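Local atomic coordinates of CDP-glucose-4,6-dehydratase (Yersinia pseudotuberculosis, PDB entry 1RKX), a protein that catalyses the dehydration of CDP-D-glucose to CDP-4-dehydro-6-deoxy-D-glucose, using a bound NAD as cofactor. Residues V128-D133 with S240-L245; K134-K139 with G259-P264; S170-F175 with E255-W260; G185-T190 with Q247-D252; S308-K311 with G315-P318. One frame throughout, in Å; residues are numbered along the deposited sequence.

Contact 1 (V128-D133 with S240-L245); sequences VNITSD and SGYLLL. With NAD (nicotinamide-adenine-dinucleotide), chain G.
Ile130 lies against the ring of Tyr242, where a strand of the Rossmann fold meets a helix packed on the parallel sheet. The short strand 128-130 and helix segment 240-245 run nearly antiparallel (155°), with their axes 9.9 Å apart at closest approach, which is ordinary spacing for a helix on a sheet. The branches of Ile130 divide its work. From CB, the methyl CG2 stands anti to the backbone N and turns to the cofactor, reaching O4D of the NAD ribose at 3.4 Å. The other branch, CG1, lies anti to the carbonyl carbon (chi1 -74°) and presses on Tyr242 CE1 at 3.5 Å. At the tip, CD1 rests 4.2 Å from both CD1 and CE1 of Tyr242. The two side chains cross at about a right angle. Touching Tyr242 with CG1 and CD1 and the ribose with CG2, Ile130 lies between the helix and the cofactor. Beyond the ring, the Tyr242 hydroxyl is hydrogen-bonded to Lys21 NZ, itself a residue of the NAD site. Two residues earlier on the strand, Val128 CG2 meets Leu245 CD2 at 4.4 Å, extending the apolar seam away from the cofactor. Past the strand end the chain turns under the nicotinamide: Ser132 OG, hydrogen-bonded to Tyr157 OH, comes to 3.3 Å from C5N of NAD.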
# COMPACT_ATOMS: atom_id res chain seq x y z
N VAL C 128 13.27 -19.73 16.17
CA VAL C 128 13.30 -18.29 16.17
C VAL C 128 14.50 -17.86 15.35
O VAL C 128 15.65 -17.99 15.77
CB VAL C 128 13.42 -17.73 17.60
CG1 VAL C 128 13.61 -16.21 17.55
CG2 VAL C 128 12.17 -18.07 18.40
N ASN C 129 14.22 -17.35 14.16
CA ASN C 129 15.27 -16.92 13.26
C ASN C 129 15.50 -15.42 13.35
O ASN C 129 14.63 -14.62 13.00
CB ASN C 129 14.91 -17.32 11.82
CG ASN C 129 15.86 -16.74 10.81
OD1 ASN C 129 17.02 -16.45 11.13
ND2 ASN C 129 15.39 -16.58 9.57
N ILE C 130 16.68 -15.04 13.83
CA ILE C 130 17.05 -13.64 13.96
C ILE C 130 17.50 -13.10 12.61
O ILE C 130 18.49 -13.56 12.03
CB ILE C 130 18.21 -13.45 14.97
CG1 ILE C 130 17.70 -13.62 16.40
CG2 ILE C 130 18.82 -12.06 14.82
CD1 ILE C 130 17.20 -15.01 16.72
N THR C 131 16.76 -12.13 12.09
CA THR C 131 17.13 -11.53 10.82
C THR C 131 17.72 -10.16 11.13
O THR C 131 18.87 -10.08 11.56
CB THR C 131 15.90 -11.44 9.87
OG1 THR C 131 14.85 -10.69 10.48
CG2 THR C 131 15.40 -12.85 9.55
N SER C 132 16.95 -9.09 10.95
CA SER C 132 17.47 -7.76 11.24
C SER C 132 16.40 -6.69 11.08
O SER C 132 15.41 -6.91 10.40
CB SER C 132 18.63 -7.43 10.29
OG SER C 132 19.09 -6.10 10.49
N ASP C 133 16.60 -5.55 11.72
CA ASP C 133 15.65 -4.46 11.57
C ASP C 133 15.84 -3.92 10.15
O ASP C 133 14.96 -3.25 9.60
CB ASP C 133 15.91 -3.36 12.62
CG ASP C 133 17.29 -2.74 12.50
OD1 ASP C 133 18.27 -3.50 12.33
OD2 ASP C 133 17.40 -1.49 12.59
N SER C 240 14.76 -10.67 25.53
CA SER C 240 13.62 -11.04 26.36
C SER C 240 12.44 -11.33 25.44
O SER C 240 11.65 -12.23 25.70
CB SER C 240 13.27 -9.93 27.36
OG SER C 240 12.83 -8.74 26.72
N GLY C 241 12.35 -10.57 24.35
CA GLY C 241 11.27 -10.78 23.40
C GLY C 241 11.43 -12.11 22.68
O GLY C 241 10.45 -12.82 22.46
N TYR C 242 12.66 -12.45 22.31
CA TYR C 242 12.95 -13.71 21.63
C TYR C 242 12.55 -14.89 22.52
O TYR C 242 11.97 -15.87 22.05
CB TYR C 242 14.44 -13.84 21.30
CG TYR C 242 15.03 -12.78 20.39
CD1 TYR C 242 16.40 -12.75 20.13
CD2 TYR C 242 14.22 -11.79 19.81
CE1 TYR C 242 16.96 -11.76 19.32
CE2 TYR C 242 14.78 -10.79 19.00
CZ TYR C 242 16.14 -10.79 18.76
OH TYR C 242 16.70 -9.79 17.99
N LEU C 243 12.89 -14.80 23.80
CA LEU C 243 12.57 -15.86 24.76
C LEU C 243 11.07 -16.00 24.94
O LEU C 243 10.54 -17.11 24.94
CB LEU C 243 13.25 -15.58 26.11
CG LEU C 243 14.78 -15.65 26.15
CD1 LEU C 243 15.30 -15.03 27.44
CD2 LEU C 243 15.24 -17.10 26.01
N LEU C 244 10.39 -14.87 25.10
CA LEU C 244 8.94 -14.87 25.26
C LEU C 244 8.27 -15.50 24.05
O LEU C 244 7.35 -16.31 24.18
CB LEU C 244 8.44 -13.43 25.44
CG LEU C 244 6.93 -13.24 25.60
CD1 LEU C 244 6.45 -13.96 26.86
CD2 LEU C 244 6.62 -11.75 25.68
N LEU C 245 8.74 -15.13 22.86
CA LEU C 245 8.19 -15.68 21.63
C LEU C 245 8.44 -17.18 21.54
O LEU C 245 7.55 -17.94 21.15
CB LEU C 245 8.83 -14.99 20.41
CG LEU C 245 8.44 -15.55 19.04
CD1 LEU C 245 6.94 -15.41 18.82
CD2 LEU C 245 9.21 -14.80 17.95
PA NAD G . 28.39 -10.92 16.34
O1A NAD G . 29.33 -10.70 15.23
O2A NAD G . 28.88 -10.61 17.71
O5B NAD G . 27.85 -12.44 16.34
C5B NAD G . 27.73 -13.13 15.07
C4B NAD G . 27.79 -14.64 15.27
O4B NAD G . 27.68 -15.14 13.92
C3B NAD G . 29.14 -15.13 15.78
O3B NAD G . 28.88 -16.03 16.88
C2B NAD G . 29.75 -15.78 14.56
O2B NAD G . 30.72 -16.82 14.88
C1B NAD G . 28.52 -16.26 13.83
N9A NAD G . 28.77 -16.54 12.42
C8A NAD G . 29.02 -15.65 11.42
N7A NAD G . 29.23 -16.23 10.24
C5A NAD G . 29.11 -17.58 10.50
C6A NAD G . 29.23 -18.71 9.66
N6A NAD G . 29.50 -18.70 8.37
N1A NAD G . 29.05 -19.94 10.24
C2A NAD G . 28.78 -19.98 11.58
N3A NAD G . 28.65 -19.00 12.45
C4A NAD G . 28.83 -17.80 11.84
O3 NAD G . 27.08 -10.12 16.04
PN NAD G . 25.70 -9.94 16.90
O1N NAD G . 25.65 -8.51 17.21
O2N NAD G . 25.80 -10.80 18.11
O5D NAD G . 24.58 -10.33 15.86
C5D NAD G . 23.77 -11.46 16.16
C4D NAD G . 22.70 -11.63 15.10
O4D NAD G . 21.84 -10.45 15.24
C3D NAD G . 23.11 -11.64 13.63
O3D NAD G . 22.16 -12.44 12.90
C2D NAD G . 22.99 -10.17 13.26
O2D NAD G . 22.87 -10.02 11.83
C1D NAD G . 21.74 -9.79 14.00
N1N NAD G . 21.62 -8.34 14.19
C2N NAD G . 22.37 -7.64 15.15
C3N NAD G . 22.16 -6.18 15.37
C7N NAD G . 22.95 -5.53 16.43
O7N NAD G . 22.75 -4.32 16.62
N7N NAD G . 23.86 -6.18 17.19
C4N NAD G . 21.23 -5.43 14.44
C5N NAD G . 20.54 -6.32 13.46
C6N NAD G . 20.71 -7.62 13.36

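Contact 2 (K134-K139 with G259-P264); sequences KCYDNK and GWNFGP
The ring of Tyr136 meets the side-chain amide of Asn261 at its hydroxyl-bearing edge, near the ring plane, while one face of the ring carries the sulfur of Cys135. That SG stands 4.0 Å above the plane of the Tyr136 ring and is displaced toward the rim. The ring of Tyr145 also meets this tyrosine, its plane inclined by only about 15°. Against the amide the turn is much steeper: ring and amide planes are 72° apart, and the two side chains approach from opposite directions, with Asn261 CG 3.3 Å from Tyr136 OH. A chi1 of -64° in Tyr136 points the ring at strand 259-261, hydroxyl first. In terms of the Rossmann fold, Asn261 belongs to that strand, an outermost strand of the parallel sheet within this chain, and Tyr136 to the long loop that follows strand 126-130 and leads to helix 156-175. The contact therefore brings that loop against a strand two places away in the sheet order, about 10 Å from NAD measured from the Tyr136 side chain. The strand between them supplies Arg192, whose NH1 is hydrogen-bonded to Tyr136 OH. Farther out along the loop, Lys139 NZ folds back on Asp137 OD2 in a salt bridge of 3.3 Å, whose hydrogen bond is weak.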
# COMPACT_ATOMS: atom_id res chain seq x y z
N LYS C 134 16.97 -4.25 9.53
CA LYS C 134 17.29 -3.79 8.17
C LYS C 134 16.71 -4.67 7.05
O LYS C 134 17.04 -4.48 5.89
CB LYS C 134 18.81 -3.69 7.99
CG LYS C 134 19.50 -2.80 9.02
CD LYS C 134 18.90 -1.41 9.04
CE LYS C 134 19.52 -0.55 10.14
NZ LYS C 134 20.98 -0.32 9.91
N CYS C 135 15.86 -5.63 7.39
CA CYS C 135 15.30 -6.49 6.35
C CYS C 135 14.23 -5.77 5.52
O CYS C 135 13.88 -6.21 4.43
CB CYS C 135 14.68 -7.75 6.97
SG CYS C 135 13.25 -7.41 7.99
N TYR C 136 13.72 -4.65 6.03
CA TYR C 136 12.67 -3.91 5.33
C TYR C 136 13.15 -3.06 4.17
O TYR C 136 14.18 -2.40 4.26
CB TYR C 136 11.91 -3.00 6.29
CG TYR C 136 11.14 -3.71 7.37
CD1 TYR C 136 11.66 -3.82 8.67
CD2 TYR C 136 9.88 -4.25 7.11
CE1 TYR C 136 10.93 -4.46 9.67
CE2 TYR C 136 9.15 -4.89 8.10
CZ TYR C 136 9.68 -4.99 9.38
OH TYR C 136 8.96 -5.61 10.37
N ASP C 137 12.38 -3.07 3.09
CA ASP C 137 12.69 -2.23 1.94
C ASP C 137 12.64 -0.83 2.53
O ASP C 137 11.64 -0.44 3.13
CB ASP C 137 11.61 -2.41 0.87
CG ASP C 137 11.76 -1.46 -0.29
OD1 ASP C 137 12.91 -1.15 -0.66
OD2 ASP C 137 10.73 -1.02 -0.84
N ASN C 138 13.71 -0.06 2.37
CA ASN C 138 13.78 1.26 2.96
C ASN C 138 13.01 2.35 2.22
O ASN C 138 13.38 2.74 1.11
CB ASN C 138 15.24 1.69 3.13
CG ASN C 138 15.40 2.77 4.18
OD1 ASN C 138 14.78 3.82 4.10
ND2 ASN C 138 16.24 2.50 5.18
N LYS C 139 11.95 2.85 2.85
CA LYS C 139 11.13 3.90 2.26
C LYS C 139 11.67 5.28 2.60
O LYS C 139 11.12 6.29 2.17
CB LYS C 139 9.69 3.76 2.75
CG LYS C 139 9.01 2.45 2.36
CD LYS C 139 8.95 2.31 0.85
CE LYS C 139 8.15 1.09 0.43
NZ LYS C 139 8.14 0.95 -1.06
N GLY C 259 6.42 -13.00 11.58
CA GLY C 259 7.53 -12.09 11.81
C GLY C 259 7.21 -11.14 12.96
O GLY C 259 6.06 -10.73 13.12
N TRP C 260 8.22 -10.78 13.75
CA TRP C 260 8.02 -9.90 14.90
C TRP C 260 9.09 -8.83 15.10
O TRP C 260 10.28 -9.12 15.09
CB TRP C 260 7.97 -10.74 16.19
CG TRP C 260 6.93 -11.81 16.19
CD1 TRP C 260 7.01 -13.03 15.58
CD2 TRP C 260 5.65 -11.74 16.80
NE1 TRP C 260 5.85 -13.73 15.78
CE2 TRP C 260 4.99 -12.97 16.53
CE3 TRP C 260 4.98 -10.77 17.56
CZ2 TRP C 260 3.70 -13.24 16.99
CZ3 TRP C 260 3.69 -11.04 18.02
CH2 TRP C 260 3.06 -12.28 17.73
N ASN C 261 8.64 -7.59 15.31
CA ASN C 261 9.52 -6.45 15.55
C ASN C 261 9.77 -6.26 17.05
O ASN C 261 8.85 -6.36 17.86
CB ASN C 261 8.87 -5.14 15.07
CG ASN C 261 8.85 -4.99 13.56
OD1 ASN C 261 8.12 -4.15 13.04
ND2 ASN C 261 9.66 -5.77 12.86
N PHE C 262 11.01 -5.95 17.41
CA PHE C 262 11.35 -5.66 18.79
C PHE C 262 12.23 -4.42 18.80
O PHE C 262 13.25 -4.35 18.10
CB PHE C 262 12.06 -6.83 19.48
CG PHE C 262 11.18 -8.04 19.68
CD1 PHE C 262 11.26 -9.13 18.82
CD2 PHE C 262 10.26 -8.08 20.73
CE1 PHE C 262 10.44 -10.24 18.99
CE2 PHE C 262 9.43 -9.20 20.91
CZ PHE C 262 9.53 -10.27 20.05
N GLY C 263 11.83 -3.43 19.58
CA GLY C 263 12.59 -2.20 19.66
C GLY C 263 12.16 -1.36 20.85
O GLY C 263 11.19 -1.71 21.53
N PRO C 264 12.85 -0.25 21.12
CA PRO C 264 12.54 0.65 22.24
C PRO C 264 11.42 1.63 21.90
O PRO C 264 11.00 1.75 20.75
CB PRO C 264 13.86 1.36 22.46
CG PRO C 264 14.33 1.56 21.04
CD PRO C 264 14.05 0.21 20.40

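Contact 3 (S170-F175 with E255-W260); sequences SYRNSF and EYAEGW
Arg172, on the last turns of helix 156-175, faces Ala257, the centre of an inverse gamma turn, with their CA atoms 8.2 Å apart. The turn leads into strand 259-261 at the side of the Rossmann sheet, so the contact joins a flanking helix to the entry of an outer strand. The arginine spans the gap with CG anti to the backbone N (chi1 178°), then bends at chi3 (56°), which lays a face of its guanidinium against the Ala257 carbonyl oxygen. Its CD packs on Ala257 CB at 3.8 Å. The oxygen sits 2.9 Å above the guanidinium plane, toward the rim. Although Arg172 NH1 is only 3.2 Å from Ala257 O, the angle is poor and the pair is not hydrogen-bonded; NH1 is instead hydrogen-bonded to Val188 O on the neighbouring strand. The turn is closed by Glu258 N bonding to Tyr256 O at 2.9 Å. Trp260 NE1 reaches the same Tyr256 O from the same face of its plane at 3.0 Å, the oxygen lying in the plane of the indole. The opposite wall of the helix packs on a second subunit, where Ser170 OG is hydrogen-bonded to Tyr154 O. A carbonyl oxygen lying over a cationic face implies a probably favourable electrostatic contact, while the hydrogen bond of NH1 goes to Val188 O.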
# COMPACT_ATOMS: atom_id res chain seq x y z
N SER C 170 8.92 -19.01 2.99
CA SER C 170 8.66 -20.13 2.08
C SER C 170 8.81 -21.48 2.76
O SER C 170 7.99 -22.37 2.55
CB SER C 170 9.58 -20.08 0.86
OG SER C 170 9.34 -21.20 0.01
N TYR C 171 9.85 -21.63 3.58
CA TYR C 171 10.05 -22.90 4.27
C TYR C 171 8.86 -23.19 5.18
O TYR C 171 8.39 -24.32 5.25
CB TYR C 171 11.35 -22.89 5.09
CG TYR C 171 12.47 -23.67 4.44
CD1 TYR C 171 13.18 -23.14 3.36
CD2 TYR C 171 12.77 -24.97 4.86
CE1 TYR C 171 14.18 -23.89 2.72
CE2 TYR C 171 13.76 -25.72 4.22
CZ TYR C 171 14.46 -25.18 3.16
OH TYR C 171 15.43 -25.93 2.53
N ARG C 172 8.37 -22.16 5.86
CA ARG C 172 7.23 -22.32 6.75
C ARG C 172 5.99 -22.73 5.96
O ARG C 172 5.31 -23.70 6.30
CB ARG C 172 6.94 -21.01 7.50
CG ARG C 172 5.72 -21.07 8.42
CD ARG C 172 5.63 -19.81 9.29
NE ARG C 172 5.61 -18.60 8.48
CZ ARG C 172 6.29 -17.49 8.76
NH1 ARG C 172 7.05 -17.42 9.85
NH2 ARG C 172 6.21 -16.45 7.95
N ASN C 173 5.71 -22.00 4.89
CA ASN C 173 4.55 -22.29 4.05
C ASN C 173 4.60 -23.66 3.39
O ASN C 173 3.59 -24.35 3.29
CB ASN C 173 4.41 -21.23 2.96
CG ASN C 173 3.84 -19.92 3.49
OD1 ASN C 173 3.92 -18.89 2.83
ND2 ASN C 173 3.24 -19.97 4.67
N SER C 174 5.79 -24.04 2.95
CA SER C 174 5.99 -25.31 2.26
C SER C 174 6.19 -26.53 3.14
O SER C 174 5.66 -27.60 2.85
CB SER C 174 7.18 -25.20 1.30
OG SER C 174 7.05 -24.09 0.43
N PHE C 175 6.96 -26.38 4.22
CA PHE C 175 7.26 -27.52 5.08
C PHE C 175 6.81 -27.47 6.54
O PHE C 175 6.78 -28.51 7.20
CB PHE C 175 8.77 -27.77 5.02
CG PHE C 175 9.33 -27.76 3.62
CD1 PHE C 175 10.22 -26.76 3.22
CD2 PHE C 175 8.95 -28.73 2.69
CE1 PHE C 175 10.72 -26.73 1.92
CE2 PHE C 175 9.45 -28.71 1.39
CZ PHE C 175 10.34 -27.71 1.00
N GLU C 255 0.16 -20.21 15.82
CA GLU C 255 -0.47 -18.91 15.98
C GLU C 255 0.59 -17.80 16.03
O GLU C 255 0.33 -16.66 15.65
CB GLU C 255 -1.31 -18.88 17.27
CG GLU C 255 -1.73 -17.49 17.72
CD GLU C 255 -2.66 -17.51 18.92
OE1 GLU C 255 -2.39 -18.28 19.87
OE2 GLU C 255 -3.66 -16.76 18.91
N TYR C 256 1.78 -18.15 16.48
CA TYR C 256 2.85 -17.17 16.59
C TYR C 256 3.95 -17.31 15.54
O TYR C 256 4.96 -16.61 15.60
CB TYR C 256 3.46 -17.21 17.99
CG TYR C 256 2.45 -16.89 19.07
CD1 TYR C 256 1.66 -17.89 19.63
CD2 TYR C 256 2.25 -15.57 19.48
CE1 TYR C 256 0.69 -17.58 20.59
CE2 TYR C 256 1.28 -15.25 20.43
CZ TYR C 256 0.51 -16.26 20.98
OH TYR C 256 -0.45 -15.94 21.92
N ALA C 257 3.75 -18.21 14.58
CA ALA C 257 4.73 -18.46 13.53
C ALA C 257 4.68 -17.39 12.43
O ALA C 257 4.21 -17.64 11.32
CB ALA C 257 4.51 -19.86 12.93
N GLU C 258 5.17 -16.20 12.76
CA GLU C 258 5.18 -15.08 11.82
C GLU C 258 6.41 -14.22 12.12
O GLU C 258 7.32 -14.65 12.82
CB GLU C 258 3.93 -14.21 11.99
CG GLU C 258 2.71 -14.94 12.50
CD GLU C 258 1.50 -14.04 12.65
OE1 GLU C 258 1.67 -12.90 13.14
OE2 GLU C 258 0.39 -14.47 12.28
N GLY C 259 6.42 -13.00 11.58
CA GLY C 259 7.53 -12.09 11.81
C GLY C 259 7.21 -11.14 12.96
O GLY C 259 6.06 -10.73 13.12
N TRP C 260 8.22 -10.78 13.75
CA TRP C 260 8.02 -9.90 14.90
C TRP C 260 9.09 -8.83 15.10
O TRP C 260 10.28 -9.12 15.09
CB TRP C 260 7.97 -10.74 16.19
CG TRP C 260 6.93 -11.81 16.19
CD1 TRP C 260 7.01 -13.03 15.58
CD2 TRP C 260 5.65 -11.74 16.80
NE1 TRP C 260 5.85 -13.73 15.78
CE2 TRP C 260 4.99 -12.97 16.53
CE3 TRP C 260 4.98 -10.77 17.56
CZ2 TRP C 260 3.70 -13.24 16.99
CZ3 TRP C 260 3.69 -11.04 18.02
CH2 TRP C 260 3.06 -12.28 17.73

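Contact 4 (G185-T190 with Q247-D252); sequences GTAVAT and QKLYTD
Leu249 of helix 236-251 sets its forked tip across two alanines of strand 187-192, the sixth strand along the order of the Rossmann sheet. The contact is apolar. Methyl CD2 of Leu249 reaches Ala187 CB at 3.5 Å, CD1 reaches Ala189 CB at 3.9 Å, and the leucine's own CB lies 3.8 Å from Ala187 CB. A chi1 of -73° carries Leu249 CG along the strand toward Ala189, and the methyls then split between the two alanines. Small residues permit close backbones: the CA atoms of Ala187 and Leu249 are 5.5 Å apart. The hydrogen bonds belong to the helix and the sheet and not to this interface. In the helix, Thr251 N bonds to Gln247 O at 2.9 Å; in the sheet, Ala187 and Ala189 pair with strand 126-130. Between them Val188 points to the other face, where it meets Thr168 of helix 156-175. With alanines alternating on the helix side, the contact rests on dispersion and burial of apolar surface, and the short approach is consistent with only methyl groups facing the leucine.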
# COMPACT_ATOMS: atom_id res chain seq x y z
N GLY C 185 4.54 -30.30 13.86
CA GLY C 185 4.67 -29.68 15.18
C GLY C 185 5.72 -28.59 15.31
O GLY C 185 6.13 -28.27 16.43
N THR C 186 6.16 -28.01 14.20
CA THR C 186 7.18 -26.97 14.26
C THR C 186 6.60 -25.58 14.01
O THR C 186 5.97 -25.33 12.98
CB THR C 186 8.29 -27.23 13.22
OG1 THR C 186 8.80 -28.57 13.40
CG2 THR C 186 9.43 -26.24 13.39
N ALA C 187 6.82 -24.67 14.96
CA ALA C 187 6.34 -23.29 14.86
C ALA C 187 7.55 -22.42 14.55
O ALA C 187 8.42 -22.24 15.39
CB ALA C 187 5.69 -22.86 16.18
N VAL C 188 7.59 -21.87 13.34
CA VAL C 188 8.71 -21.06 12.89
C VAL C 188 8.42 -19.56 12.78
O VAL C 188 7.44 -19.15 12.17
CB VAL C 188 9.19 -21.54 11.50
CG1 VAL C 188 10.46 -20.78 11.09
CG2 VAL C 188 9.45 -23.05 11.55
N ALA C 189 9.29 -18.75 13.38
CA ALA C 189 9.12 -17.30 13.35
C ALA C 189 10.42 -16.56 13.08
O ALA C 189 11.51 -17.13 13.20
CB ALA C 189 8.54 -16.83 14.68
N THR C 190 10.31 -15.29 12.70
CA THR C 190 11.49 -14.46 12.49
C THR C 190 11.36 -13.29 13.45
O THR C 190 10.25 -12.88 13.80
CB THR C 190 11.61 -13.93 11.04
OG1 THR C 190 10.40 -13.26 10.65
CG2 THR C 190 11.90 -15.07 10.07
N GLN C 247 8.76 -19.34 23.91
CA GLN C 247 7.87 -20.04 24.82
C GLN C 247 6.49 -20.18 24.20
O GLN C 247 5.89 -21.26 24.24
CB GLN C 247 7.77 -19.30 26.15
CG GLN C 247 7.32 -20.19 27.29
CD GLN C 247 7.10 -19.44 28.58
OE1 GLN C 247 7.84 -18.50 28.90
NE2 GLN C 247 6.10 -19.86 29.34
N LYS C 248 5.99 -19.11 23.60
CA LYS C 248 4.67 -19.14 22.98
C LYS C 248 4.62 -20.06 21.77
O LYS C 248 3.64 -20.77 21.57
CB LYS C 248 4.22 -17.73 22.60
CG LYS C 248 3.76 -16.91 23.80
CD LYS C 248 3.08 -15.63 23.37
CE LYS C 248 2.40 -14.95 24.55
NZ LYS C 248 3.36 -14.59 25.63
N LEU C 249 5.67 -20.04 20.95
CA LEU C 249 5.73 -20.92 19.78
C LEU C 249 5.69 -22.37 20.26
O LEU C 249 5.04 -23.22 19.64
CB LEU C 249 7.02 -20.68 19.00
CG LEU C 249 7.12 -19.38 18.19
CD1 LEU C 249 8.57 -19.14 17.79
CD2 LEU C 249 6.22 -19.46 16.98
N TYR C 250 6.39 -22.64 21.35
CA TYR C 250 6.46 -23.99 21.91
C TYR C 250 5.12 -24.46 22.46
O TYR C 250 4.60 -25.50 22.06
CB TYR C 250 7.51 -24.03 23.02
CG TYR C 250 7.81 -25.42 23.55
CD1 TYR C 250 8.97 -26.09 23.17
CD2 TYR C 250 6.94 -26.07 24.42
CE1 TYR C 250 9.26 -27.37 23.64
CE2 TYR C 250 7.21 -27.35 24.90
CZ TYR C 250 8.37 -27.99 24.51
OH TYR C 250 8.65 -29.26 24.97
N THR C 251 4.56 -23.66 23.36
CA THR C 251 3.29 -24.01 24.01
C THR C 251 2.03 -23.78 23.20
O THR C 251 1.15 -24.63 23.19
CB THR C 251 3.14 -23.26 25.34
OG1 THR C 251 2.98 -21.86 25.07
CG2 THR C 251 4.38 -23.46 26.21
N ASP C 252 1.93 -22.64 22.52
CA ASP C 252 0.73 -22.34 21.74
C ASP C 252 0.78 -22.80 20.29
O ASP C 252 -0.24 -23.21 19.73
CB ASP C 252 0.39 -20.85 21.82
CG ASP C 252 0.05 -20.41 23.23
OD1 ASP C 252 -0.38 -21.27 24.03
OD2 ASP C 252 0.20 -19.21 23.54

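Contact 5 (S308-K311 with G315-P318); sequences SKAK and GWHP
Trp316 swings its CG anti to the backbone N (chi1 -178°), which leads the indole away from the helix end, while Gly315 just before it takes a positive phi of 73°. That glycine marks the C-terminus of helix 308-314: it is the first residue past the helix, and there the chain doubles back beside the last turns before continuing to helix 322-338. The reversal is held by the Trp316 N to Ala310 O hydrogen bond of 3.2 Å, nearly straight at 161°, its donor above the carbonyl plane and not on a lone pair. A second bond, from Gly315 N to Lys311 O at 3.0 Å, is bent and weak. Apolar contact is lighter: of the indole, only CE3 comes near Ala310 CB, at 4.1 Å. Farther along, Pro318 N lies over one face of the indole. The ring also meets helix 236-251, where Trp316 NE1 is hydrogen-bonded to Ser240 OG, and it meets Phe262 edge-to-face. On the outer side, Ser308 OG is hydrogen-bonded to Lys304 NZ of a third subunit, so the helix contributes to the assembly as well. Where the chain passes Lys311, a CA-H...O contact closes the turn, Lys311 CA standing 3.3 Å from Trp316 O.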
# COMPACT_ATOMS: atom_id res chain seq x y z
N SER C 308 4.03 -2.65 17.89
CA SER C 308 2.68 -2.81 18.42
C SER C 308 2.27 -4.28 18.47
O SER C 308 1.56 -4.71 19.38
CB SER C 308 1.66 -2.03 17.57
OG SER C 308 1.93 -0.63 17.58
N LYS C 309 2.73 -5.06 17.49
CA LYS C 309 2.40 -6.48 17.42
C LYS C 309 2.95 -7.27 18.61
O LYS C 309 2.22 -8.01 19.26
CB LYS C 309 2.93 -7.06 16.12
CG LYS C 309 2.47 -8.47 15.81
CD LYS C 309 3.12 -8.92 14.50
CE LYS C 309 2.74 -10.32 14.13
NZ LYS C 309 3.28 -10.64 12.77
N ALA C 310 4.24 -7.10 18.89
CA ALA C 310 4.88 -7.78 20.02
C ALA C 310 4.18 -7.39 21.33
O ALA C 310 3.94 -8.22 22.20
CB ALA C 310 6.35 -7.39 20.09
N LYS C 311 3.87 -6.10 21.46
CA LYS C 311 3.21 -5.60 22.66
C LYS C 311 1.82 -6.20 22.85
O LYS C 311 1.50 -6.73 23.91
CB LYS C 311 3.10 -4.08 22.61
CG LYS C 311 2.29 -3.49 23.75
CD LYS C 311 2.15 -1.98 23.62
CE LYS C 311 1.30 -1.42 24.76
NZ LYS C 311 1.30 0.07 24.77
N GLY C 315 2.46 -9.51 24.69
CA GLY C 315 2.46 -8.89 26.00
C GLY C 315 3.87 -8.45 26.32
O GLY C 315 4.24 -8.27 27.48
N TRP C 316 4.67 -8.27 25.27
CA TRP C 316 6.06 -7.84 25.43
C TRP C 316 6.15 -6.34 25.68
O TRP C 316 5.29 -5.58 25.24
CB TRP C 316 6.88 -8.14 24.18
CG TRP C 316 8.32 -7.75 24.33
CD1 TRP C 316 9.28 -8.42 25.03
CD2 TRP C 316 8.95 -6.58 23.80
NE1 TRP C 316 10.47 -7.74 24.98
CE2 TRP C 316 10.30 -6.60 24.23
CE3 TRP C 316 8.51 -5.50 23.01
CZ2 TRP C 316 11.22 -5.59 23.90
CZ3 TRP C 316 9.43 -4.49 22.68
CH2 TRP C 316 10.76 -4.55 23.12
N HIS C 317 7.22 -5.93 26.37
CA HIS C 317 7.45 -4.52 26.66
C HIS C 317 8.88 -4.30 27.15
O HIS C 317 9.40 -5.07 27.96
CB HIS C 317 6.48 -4.05 27.74
CG HIS C 317 6.63 -4.77 29.05
ND1 HIS C 317 6.43 -6.13 29.18
CD2 HIS C 317 6.99 -4.32 30.28
CE1 HIS C 317 6.66 -6.49 30.43
NE2 HIS C 317 7.00 -5.41 31.11
N PRO C 318 9.55 -3.25 26.64
CA PRO C 318 10.92 -2.98 27.08
C PRO C 318 10.91 -2.64 28.57
O PRO C 318 9.88 -2.23 29.10
CB PRO C 318 11.35 -1.80 26.20
CG PRO C 318 10.05 -1.12 25.88
CD PRO C 318 9.13 -2.28 25.62

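Overall arrangement
Four of the five contacts reach the parallel Rossmann sheet. Contacts 1 and 4 are successive grips of helix 236-251 on neighbouring strands 126-130 and 187-192, their centres about 12 Å apart; contacts 2 and 3 share Gly259 and Trp260 on the next strand, 259-261, with centres about 17 Å apart. Along the chain, contact 4 is nested within the loops closed by contacts 2 and 3, while contact 5 comes last. It touches contact 1 through Ser240 and contacts 2 and 3 through Lys309, whose NZ forms a salt bridge with Glu258. Helix 308-314 is thereby fastened to the sheet that carries NAD, cofactor contact being confined here to contact 1.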